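PDB 3FAW: reticulocyte binding protein, which is a cell-wall-anchored pullulanase of group B Streptococcus that probably hydrolyses alpha-1,6 glucosidic linkages in pullulan and related alpha-glucans. Local coordinates for residues R436-V439 with D440-Y444; L94-K97 with G98-P102; Q282-D285 with G286-N290. All coordinates share one frame; numbering follows the deposited sequence.

Interaction 1. Residues R436-V439 with D440-Y444; sequences RVLV and DSIKY
Arg436 and Asp440 stand one turn apart on an uninterrupted alpha-helix, so 436-439 and 440-444 are joined by the regular i to i+4 ladder. Asp440 N binds Arg436 O at 2.7 Å, and Ile442 N and Lys443 N reach the carbonyls of Leu438 and Val439 in the same way. The rung from Ser441 N to Val437 O is longer, 3.2 Å. Ser441 OG lies beside this rung, folded back over the helix by a chi1 of 45°. It is 2.8 Å from Leu438 O and also close to Val437 O; which of the two carbonyls takes its proton is not settled, and Tyr392 OH is a further partner. A small hydroxyl suits a buried helix position, because the turn behind it supplies acceptors.

On the partly exposed side, Arg436 and Asp440 form a salt bridge. The arginine chain bends at chi3 (66°) to bring its NE and NH2 edge to the carboxylate oxygen OD2: NE gives a hydrogen bond of 2.9 Å to the syn lone pair of Asp440 OD2, while NH2 makes only a weak one. The two flat groups are turned 77° against each other, and a single oxygen, OD2, receives both N-H groups, rather than each oxygen taking one. The other side-chain contacts along the helix are apolar: Leu438 CD2 lies 4.3 Å from Ile442 CG1, and Val439 CG1 meets the aliphatic Lys443 CD at 4.0 Å. These residues face helix 464-477 and strand 453-456 of the barrel.

Tyr220 OH, from the carbohydrate-binding-module range, also bonds Asp440 OD2, and Arg436 NH1 reaches the carbonyls of Tyr131 and Gly133. The ion pair thus joins a barrel helix to the preceding module, and the donors gathered on OD2 would be expected to favour the anion and to offset the nearby carbonyl oxygen of Arg436.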
ATOM      1  N   ARG A 436       7.232   3.643  16.512  1.00 16.04           N
ATOM      2  CA  ARG A 436       6.352   2.785  17.319  1.00 15.15           C
ATOM      3  C   ARG A 436       4.956   2.626  16.713  1.00 15.63           C
ATOM      4  O   ARG A 436       4.412   1.517  16.682  1.00 15.07           O
ATOM      5  CB  ARG A 436       6.216   3.315  18.751  1.00 15.37           C
ATOM      6  CG  ARG A 436       7.311   2.852  19.706  1.00 12.59           C
ATOM      7  CD  ARG A 436       6.843   2.937  21.153  1.00 13.43           C
ATOM      8  NE  ARG A 436       5.748   2.001  21.424  1.00 12.44           N
ATOM      9  CZ  ARG A 436       5.060   1.943  22.563  1.00 10.90           C
ATOM     10  NH1 ARG A 436       5.336   2.762  23.568  1.00 10.54           N
ATOM     11  NH2 ARG A 436       4.092   1.045  22.701  1.00 10.46           N
ATOM     12  N   VAL A 437       4.380   3.726  16.229  1.00 14.34           N
ATOM     13  CA  VAL A 437       3.048   3.692  15.622  1.00 14.09           C
ATOM     14  C   VAL A 437       2.994   2.707  14.450  1.00 13.43           C
ATOM     15  O   VAL A 437       2.073   1.897  14.355  1.00 11.40           O
ATOM     16  CB  VAL A 437       2.602   5.090  15.129  1.00 14.81           C
ATOM     17  CG1 VAL A 437       1.353   4.976  14.258  1.00 11.21           C
ATOM     18  CG2 VAL A 437       2.361   6.024  16.309  1.00 11.41           C
ATOM     19  N   LEU A 438       3.991   2.783  13.572  1.00 13.20           N
ATOM     20  CA  LEU A 438       4.096   1.883  12.422  1.00 13.84           C
ATOM     21  C   LEU A 438       4.297   0.431  12.860  1.00 13.73           C
ATOM     22  O   LEU A 438       3.538  -0.455  12.461  1.00 13.70           O
ATOM     23  CB  LEU A 438       5.247   2.324  11.505  1.00 14.35           C
ATOM     24  CG  LEU A 438       5.476   1.543  10.205  1.00 12.40           C
ATOM     25  CD1 LEU A 438       6.192   2.408   9.170  1.00 13.07           C
ATOM     26  CD2 LEU A 438       6.263   0.250  10.449  1.00 12.97           C
ATOM     27  N   VAL A 439       5.313   0.205  13.686  1.00 13.64           N
ATOM     28  CA  VAL A 439       5.690  -1.144  14.122  1.00 14.55           C
ATOM     29  C   VAL A 439       4.635  -1.787  15.035  1.00 14.39           C
ATOM     30  O   VAL A 439       4.315  -2.968  14.873  1.00 14.56           O
ATOM     31  CB  VAL A 439       7.087  -1.144  14.800  1.00 13.75           C
ATOM     32  CG1 VAL A 439       7.434  -2.517  15.351  1.00 15.56           C
ATOM     33  CG2 VAL A 439       8.153  -0.692  13.810  1.00 12.98           C
ATOM     34  N   ASP A 440       4.092  -1.021  15.980  1.00 14.98           N
ATOM     35  CA  ASP A 440       3.053  -1.539  16.881  1.00 15.70           C
ATOM     36  C   ASP A 440       1.768  -1.910  16.138  1.00 15.10           C
ATOM     37  O   ASP A 440       1.124  -2.899  16.484  1.00 15.89           O
ATOM     38  CB  ASP A 440       2.706  -0.541  17.993  1.00 15.73           C
ATOM     39  CG  ASP A 440       3.867  -0.263  18.933  1.00 17.00           C
ATOM     40  OD1 ASP A 440       4.783  -1.108  19.068  1.00 15.85           O
ATOM     41  OD2 ASP A 440       3.855   0.824  19.541  1.00 19.93           O
ATOM     42  N   SER A 441       1.386  -1.114  15.139  1.00 13.57           N
ATOM     43  CA  SER A 441       0.200  -1.421  14.333  1.00 14.29           C
ATOM     44  C   SER A 441       0.415  -2.670  13.474  1.00 13.30           C
ATOM     45  O   SER A 441      -0.482  -3.501  13.348  1.00 13.34           O
ATOM     46  CB  SER A 441      -0.216  -0.228  13.464  1.00 14.11           C
ATOM     47  OG  SER A 441       0.898   0.369  12.830  1.00 16.43           O
ATOM     48  N   ILE A 442       1.610  -2.811  12.905  1.00 12.24           N
ATOM     49  CA  ILE A 442       1.955  -4.018  12.152  1.00 11.33           C
ATOM     50  C   ILE A 442       1.907  -5.255  13.058  1.00 10.88           C
ATOM     51  O   ILE A 442       1.400  -6.301  12.656  1.00 11.56           O
ATOM     52  CB  ILE A 442       3.342  -3.896  11.471  1.00 11.30           C
ATOM     53  CG1 ILE A 442       3.291  -2.889  10.312  1.00 10.71           C
ATOM     54  CG2 ILE A 442       3.821  -5.259  10.966  1.00 10.93           C
ATOM     55  CD1 ILE A 442       2.587  -3.394   9.053  1.00  7.20           C
ATOM     56  N   LYS A 443       2.416  -5.132  14.281  1.00 11.31           N
ATOM     57  CA  LYS A 443       2.374  -6.236  15.251  1.00 12.24           C
ATOM     58  C   LYS A 443       0.949  -6.560  15.698  1.00 11.80           C
ATOM     59  O   LYS A 443       0.589  -7.731  15.851  1.00 13.20           O
ATOM     60  CB  LYS A 443       3.215  -5.903  16.488  1.00 13.50           C
ATOM     61  CG  LYS A 443       4.719  -5.960  16.274  1.00 12.42           C
ATOM     62  CD  LYS A 443       5.462  -5.325  17.441  1.00 13.61           C
ATOM     63  CE  LYS A 443       5.386  -6.175  18.701  1.00 14.96           C
ATOM     64  NZ  LYS A 443       5.814  -5.409  19.900  1.00 17.45           N
ATOM     65  N   TYR A 444       0.151  -5.522  15.923  1.00 11.42           N
ATOM     66  CA  TYR A 444      -1.246  -5.695  16.323  1.00 11.02           C
ATOM     67  C   TYR A 444      -2.056  -6.367  15.213  1.00 12.09           C
ATOM     68  O   TYR A 444      -2.725  -7.375  15.453  1.00 11.58           O
ATOM     69  CB  TYR A 444      -1.874  -4.351  16.717  1.00 10.86           C
ATOM     70  CG  TYR A 444      -3.385  -4.390  16.839  1.00 10.85           C
ATOM     71  CD1 TYR A 444      -4.007  -4.977  17.939  1.00 12.37           C
ATOM     72  CD2 TYR A 444      -4.192  -3.849  15.845  1.00  9.77           C
ATOM     73  CE1 TYR A 444      -5.402  -5.012  18.044  1.00 14.38           C
ATOM     74  CE2 TYR A 444      -5.577  -3.878  15.941  1.00 11.47           C
ATOM     75  CZ  TYR A 444      -6.180  -4.462  17.034  1.00 12.95           C
ATOM     76  OH  TYR A 444      -7.562  -4.483  17.113  1.00 13.13           O
TER

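Interaction 2. Residues L94-K97 with G98-P102; sequences LIIK and GDFNP
Phe100 turns back upon the strand that leads to it, and its ring lies against the backbone of Ile96, Lys97 and Gly98. The nearest approach is made by the ring edge: CE2 comes to 3.5 Å from Ile96 O, which lies near the ring plane, where the slightly positive ring hydrogens can meet a carbonyl oxygen. The same CE2 is 3.8 Å from Lys97 C, and one ring face carries Gly98 C, 3.9 Å above the plane and displaced toward the rim. The CB of Phe100 already heads toward the strand, and a chi1 of -56° keeps CG beside the backbone N, with the ring against Gly98.

Gly98 suits the bend that follows the strand. Its backbone is almost fully stretched, with phi 168° and psi -173°, a conformation that a residue bearing a CB adopts with difficulty, and with no side chain its backbone can lie close to the ring face. Lys97, just before it, sends its long side chain away from the phenyl group, so that only its backbone lies by the ring while the ammonium group is carried off the apolar side, as suits a partly exposed place. Ile96 adds the sole apolar side-chain touch: its CG2 branch meets Phe100 CZ at 4.1 Å, the two side chains crossing at about a right angle.

Strand 93-98 runs antiparallel between strands 50-55 and 79-88, and the buried aromatic ring packs just beyond its end. There Phe100 packs on Ile51 and Ile80, takes an edge-to-face partner in Phe107, and is tied through its carbonyl to Gln45 of strand 40-47.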
ATOM      1  N   LEU A  94      25.004  29.324  16.278  1.00 22.03           N
ATOM      2  CA  LEU A  94      25.861  29.416  17.447  1.00 22.25           C
ATOM      3  C   LEU A  94      25.502  28.277  18.396  1.00 21.15           C
ATOM      4  O   LEU A  94      24.357  28.167  18.834  1.00 21.63           O
ATOM      5  CB  LEU A  94      25.635  30.766  18.126  1.00 22.53           C
ATOM      6  CG  LEU A  94      26.473  31.113  19.356  1.00 24.08           C
ATOM      7  CD1 LEU A  94      27.929  31.314  18.967  1.00 26.38           C
ATOM      8  CD2 LEU A  94      25.909  32.356  20.021  1.00 22.40           C
ATOM      9  N   ILE A  95      26.476  27.424  18.706  1.00 20.55           N
ATOM     10  CA  ILE A  95      26.262  26.327  19.652  1.00 19.11           C
ATOM     11  C   ILE A  95      26.625  26.815  21.059  1.00 18.29           C
ATOM     12  O   ILE A  95      27.759  27.223  21.307  1.00 19.21           O
ATOM     13  CB  ILE A  95      27.072  25.064  19.280  1.00 19.16           C
ATOM     14  CG1 ILE A  95      26.776  24.643  17.835  1.00 19.85           C
ATOM     15  CG2 ILE A  95      26.745  23.917  20.226  1.00 16.17           C
ATOM     16  CD1 ILE A  95      27.673  25.306  16.807  1.00 20.32           C
ATOM     17  N   ILE A  96      25.646  26.780  21.962  1.00 16.99           N
ATOM     18  CA  ILE A  96      25.772  27.333  23.309  1.00 14.95           C
ATOM     19  C   ILE A  96      25.835  26.192  24.322  1.00 16.00           C
ATOM     20  O   ILE A  96      24.943  25.339  24.348  1.00 16.01           O
ATOM     21  CB  ILE A  96      24.559  28.240  23.654  1.00 15.29           C
ATOM     22  CG1 ILE A  96      24.317  29.278  22.549  1.00 14.19           C
ATOM     23  CG2 ILE A  96      24.775  28.932  24.992  1.00 13.08           C
ATOM     24  CD1 ILE A  96      22.951  29.946  22.614  1.00 12.57           C
ATOM     25  N   LYS A  97      26.882  26.190  25.152  1.00 14.90           N
ATOM     26  CA  LYS A  97      27.108  25.144  26.155  1.00 14.75           C
ATOM     27  C   LYS A  97      26.849  25.643  27.575  1.00 15.45           C
ATOM     28  O   LYS A  97      27.136  26.799  27.906  1.00 14.73           O
ATOM     29  CB  LYS A  97      28.546  24.616  26.076  1.00 15.43           C
ATOM     30  CG  LYS A  97      28.918  23.983  24.744  0.50 13.58           C
ATOM     31  CD  LYS A  97      30.366  23.522  24.753  0.50 13.18           C
ATOM     32  CE  LYS A  97      30.877  23.227  23.353  0.50  9.31           C
ATOM     33  NZ  LYS A  97      30.235  22.014  22.762  0.60  3.91           N
ATOM     34  N   GLY A  98      26.334  24.743  28.411  1.00 14.92           N
ATOM     35  CA  GLY A  98      26.010  25.042  29.805  1.00 15.43           C
ATOM     36  C   GLY A  98      25.174  23.922  30.401  1.00 16.06           C
ATOM     37  O   GLY A  98      24.984  22.894  29.765  1.00 16.95           O
ATOM     38  N   ASP A  99      24.681  24.114  31.620  1.00 15.78           N
ATOM     39  CA  ASP A  99      23.831  23.117  32.276  1.00 16.31           C
ATOM     40  C   ASP A  99      22.368  23.501  32.069  1.00 15.37           C
ATOM     41  O   ASP A  99      21.837  24.369  32.766  1.00 14.43           O
ATOM     42  CB  ASP A  99      24.173  23.014  33.771  1.00 16.26           C
ATOM     43  CG  ASP A  99      23.469  21.850  34.468  1.00 17.50           C
ATOM     44  OD1 ASP A  99      22.427  21.364  33.976  1.00 13.60           O
ATOM     45  OD2 ASP A  99      23.972  21.416  35.524  1.00 20.38           O
ATOM     46  N   PHE A 100      21.722  22.857  31.100  1.00 16.86           N
ATOM     47  CA  PHE A 100      20.353  23.209  30.714  1.00 18.03           C
ATOM     48  C   PHE A 100      19.358  22.113  31.106  1.00 18.99           C
ATOM     49  O   PHE A 100      18.914  21.327  30.266  1.00 18.56           O
ATOM     50  CB  PHE A 100      20.287  23.493  29.213  1.00 17.80           C
ATOM     51  CG  PHE A 100      21.241  24.564  28.755  1.00 18.04           C
ATOM     52  CD1 PHE A 100      21.184  25.843  29.294  1.00 19.34           C
ATOM     53  CD2 PHE A 100      22.186  24.297  27.772  1.00 19.61           C
ATOM     54  CE1 PHE A 100      22.059  26.838  28.864  1.00 20.94           C
ATOM     55  CE2 PHE A 100      23.063  25.281  27.340  1.00 18.35           C
ATOM     56  CZ  PHE A 100      23.000  26.556  27.887  1.00 20.24           C
ATOM     57  N   ASN A 101      19.011  22.082  32.392  1.00 19.81           N
ATOM     58  CA  ASN A 101      18.068  21.099  32.933  1.00 21.30           C
ATOM     59  C   ASN A 101      16.690  21.296  32.301  1.00 21.83           C
ATOM     60  O   ASN A 101      16.079  22.353  32.476  1.00 21.32           O
ATOM     61  CB  ASN A 101      17.983  21.234  34.462  1.00 21.87           C
ATOM     62  CG  ASN A 101      17.193  20.104  35.128  1.00 22.88           C
ATOM     63  OD1 ASN A 101      16.545  19.292  34.467  1.00 21.89           O
ATOM     64  ND2 ASN A 101      17.250  20.059  36.455  1.00 22.00           N
ATOM     65  N   PRO A 102      16.196  20.285  31.553  1.00 22.62           N
ATOM     66  CA  PRO A 102      14.906  20.449  30.872  1.00 23.26           C
ATOM     67  C   PRO A 102      13.716  20.674  31.813  1.00 24.07           C
ATOM     68  O   PRO A 102      12.687  21.187  31.379  1.00 23.02           O
ATOM     69  CB  PRO A 102      14.746  19.143  30.078  1.00 23.50           C
ATOM     70  CG  PRO A 102      15.673  18.173  30.704  1.00 23.41           C
ATOM     71  CD  PRO A 102      16.799  18.963  31.286  1.00 22.68           C
TER

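Interaction 3. Residues Q282-D285 with G286-N290; sequences QSLD and GKLKN
Ser283 is linked to Lys287 by one water molecule. The water is 2.6 Å from Ser283 OG and accepts a 3.0 Å hydrogen bond from Lys287 NZ; the lysine chain runs extended beyond CG, back along the turn, and its CE passes 3.2 Å from Ser283 O. Long and flexible, lysine can lie over the backbone with its methylenes and still offer its charge to water.

Leu284, the next residue and the last of a short 3-10 turn, is the buried one. Its carbonyl receives Lys287 N at 2.8 Å, which closes a four-residue beta turn. Its side chain meets Leu288: the two CD1 atoms are 3.8 Å apart, Leu288 CD2 is as close to Leu284 CB, and both methyls of Leu288 thus lie against CB and CD1 of Leu284, making a small apolar patch.

Asp285 takes the second place of the turn, and Gly286 the third. Their backbone angles are those of a type II turn, whose third position needs a positive phi, here 93°, that glycine adopts without strain. The side chain of Asp285 leaves the turn pointing away, and its OD2 forms a salt bridge with Arg331.

The whole turn belongs to the loop between barrel strand 269-273 and helix 295-298; Leu284 rests on Lys301, and Glu300 holds Lys289 N and Asn290, just ahead of helix 302-308.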
ATOM      1  N   GLN A 282     -24.514  -4.548  -9.354  1.00 18.73           N
ATOM      2  CA  GLN A 282     -25.982  -4.627  -9.320  1.00 19.94           C
ATOM      3  C   GLN A 282     -26.476  -6.039  -9.650  1.00 20.54           C
ATOM      4  O   GLN A 282     -27.548  -6.446  -9.208  1.00 18.81           O
ATOM      5  CB  GLN A 282     -26.599  -3.639 -10.320  1.00 20.50           C
ATOM      6  CG  GLN A 282     -26.358  -2.169 -10.000  0.50 22.38           C
ATOM      7  CD  GLN A 282     -26.556  -1.257 -11.204  1.00 23.72           C
ATOM      8  OE1 GLN A 282     -27.312  -1.575 -12.124  0.50 28.57           O
ATOM      9  NE2 GLN A 282     -25.873  -0.117 -11.202  0.50 22.57           N
ATOM     10  N   SER A 283     -25.685  -6.762 -10.444  1.00 21.68           N
ATOM     11  CA  SER A 283     -25.950  -8.158 -10.792  1.00 21.78           C
ATOM     12  C   SER A 283     -26.127  -9.064  -9.575  1.00 22.04           C
ATOM     13  O   SER A 283     -26.840 -10.061  -9.648  1.00 22.01           O
ATOM     14  CB  SER A 283     -24.806  -8.696 -11.657  1.00 21.85           C
ATOM     15  OG  SER A 283     -24.970 -10.073 -11.939  0.50 24.75           O
ATOM     16  N   LEU A 284     -25.475  -8.717  -8.465  1.00 21.80           N
ATOM     17  CA  LEU A 284     -25.522  -9.520  -7.242  1.00 21.55           C
ATOM     18  C   LEU A 284     -26.761  -9.255  -6.378  1.00 22.81           C
ATOM     19  O   LEU A 284     -26.985  -9.967  -5.394  1.00 22.40           O
ATOM     20  CB  LEU A 284     -24.254  -9.293  -6.404  1.00 21.00           C
ATOM     21  CG  LEU A 284     -22.914  -9.702  -7.037  1.00 19.18           C
ATOM     22  CD1 LEU A 284     -21.769  -9.472  -6.064  1.00 14.57           C
ATOM     23  CD2 LEU A 284     -22.932 -11.152  -7.501  1.00 15.78           C
ATOM     24  N   ASP A 285     -27.557  -8.246  -6.729  1.00 23.88           N
ATOM     25  CA  ASP A 285     -28.782  -7.948  -5.987  1.00 24.65           C
ATOM     26  C   ASP A 285     -29.717  -9.152  -6.024  1.00 24.34           C
ATOM     27  O   ASP A 285     -30.107  -9.614  -7.098  1.00 22.79           O
ATOM     28  CB  ASP A 285     -29.495  -6.718  -6.555  1.00 25.45           C
ATOM     29  CG  ASP A 285     -28.785  -5.418  -6.213  1.00 30.22           C
ATOM     30  OD1 ASP A 285     -28.129  -5.345  -5.150  1.00 29.26           O
ATOM     31  OD2 ASP A 285     -28.901  -4.460  -7.009  1.00 34.75           O
ATOM     32  N   GLY A 286     -30.048  -9.667  -4.842  1.00 24.22           N
ATOM     33  CA  GLY A 286     -30.865 -10.869  -4.720  1.00 24.47           C
ATOM     34  C   GLY A 286     -30.051 -12.149  -4.617  1.00 24.80           C
ATOM     35  O   GLY A 286     -30.585 -13.185  -4.216  1.00 24.07           O
ATOM     36  N   LYS A 287     -28.769 -12.090  -4.992  1.00 25.14           N
ATOM     37  CA  LYS A 287     -27.849 -13.224  -4.810  1.00 25.79           C
ATOM     38  C   LYS A 287     -27.443 -13.216  -3.309  1.00 25.29           C
ATOM     39  O   LYS A 287     -27.273 -14.290  -2.737  1.00 25.53           O
ATOM     40  CB  LYS A 287     -26.769 -13.257  -5.893  1.00 25.85           C
ATOM     41  CG  LYS A 287     -27.418 -13.100  -7.293  1.00 26.90           C
ATOM     42  CD  LYS A 287     -26.548 -13.564  -8.446  1.00 26.99           C
ATOM     43  CE  LYS A 287     -27.182 -13.204  -9.795  1.00 27.91           C
ATOM     44  NZ  LYS A 287     -26.437 -13.773 -10.956  1.00 27.15           N
ATOM     45  N   LEU A 288     -27.190 -12.054  -2.686  1.00 25.62           N
ATOM     46  CA  LEU A 288     -25.961 -11.866  -1.881  1.00 24.84           C
ATOM     47  C   LEU A 288     -26.746 -11.951  -0.561  1.00 25.31           C
ATOM     48  O   LEU A 288     -27.774 -11.275  -0.421  1.00 24.88           O
ATOM     49  CB  LEU A 288     -25.351 -10.465  -1.977  1.00 25.14           C
ATOM     50  CG  LEU A 288     -23.836 -10.254  -2.123  1.00 23.43           C
ATOM     51  CD1 LEU A 288     -23.193 -11.282  -3.033  1.00 20.76           C
ATOM     52  CD2 LEU A 288     -23.583  -8.840  -2.644  1.00 22.23           C
ATOM     53  N   LYS A 289     -26.321 -12.782   0.382  1.00 25.07           N
ATOM     54  CA  LYS A 289     -27.013 -12.882   1.671  1.00 25.32           C
ATOM     55  C   LYS A 289     -26.687 -11.712   2.606  1.00 23.63           C
ATOM     56  O   LYS A 289     -27.466 -11.384   3.501  1.00 22.23           O
ATOM     57  CB  LYS A 289     -26.681 -14.216   2.347  1.00 26.39           C
ATOM     58  CG  LYS A 289     -27.659 -14.634   3.436  1.00 31.84           C
ATOM     59  CD  LYS A 289     -29.089 -14.835   2.908  1.00 36.17           C
ATOM     60  CE  LYS A 289     -30.127 -14.543   3.986  1.00 38.76           C
ATOM     61  NZ  LYS A 289     -29.821 -15.226   5.281  1.00 40.86           N
ATOM     62  N   ASN A 290     -25.537 -11.080   2.386  1.00 22.33           N
ATOM     63  CA  ASN A 290     -25.094  -9.967   3.213  1.00 21.14           C
ATOM     64  C   ASN A 290     -25.092  -8.669   2.421  1.00 20.89           C
ATOM     65  O   ASN A 290     -25.284  -8.672   1.206  1.00 19.76           O
ATOM     66  CB  ASN A 290     -23.710 -10.268   3.780  1.00 21.66           C
ATOM     67  CG  ASN A 290     -23.691 -11.549   4.597  1.00 21.29           C
ATOM     68  OD1 ASN A 290     -24.288 -11.616   5.665  1.00 23.33           O
ATOM     69  ND2 ASN A 290     -23.019 -12.574   4.087  1.00 18.47           N
TER
HETATM   70  O   HOH W   1     -23.855 -12.316 -11.172  1.00 23.87           O

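From the N terminus the order is interaction 2, interaction 3, interaction 1, strictly in series; none nests in or crosses another, and each joins adjoining segments, so each is a local contact. Interaction 2 folds the exit of strand 93-98 back onto the N-terminal beta domain. Interaction 3 closes a tight turn in the loop after the first barrel strand. Interaction 1 lies on helix 432-449, which leads from the third barrel strand to the fourth. The centres of interactions 2 and 3 are about 68 Å apart, on opposite sides of the chain's centre; the centre of interaction 1, where the barrel meets the preceding module, is about 35 Å from that of interaction 2 and about 37 Å from that of interaction 3.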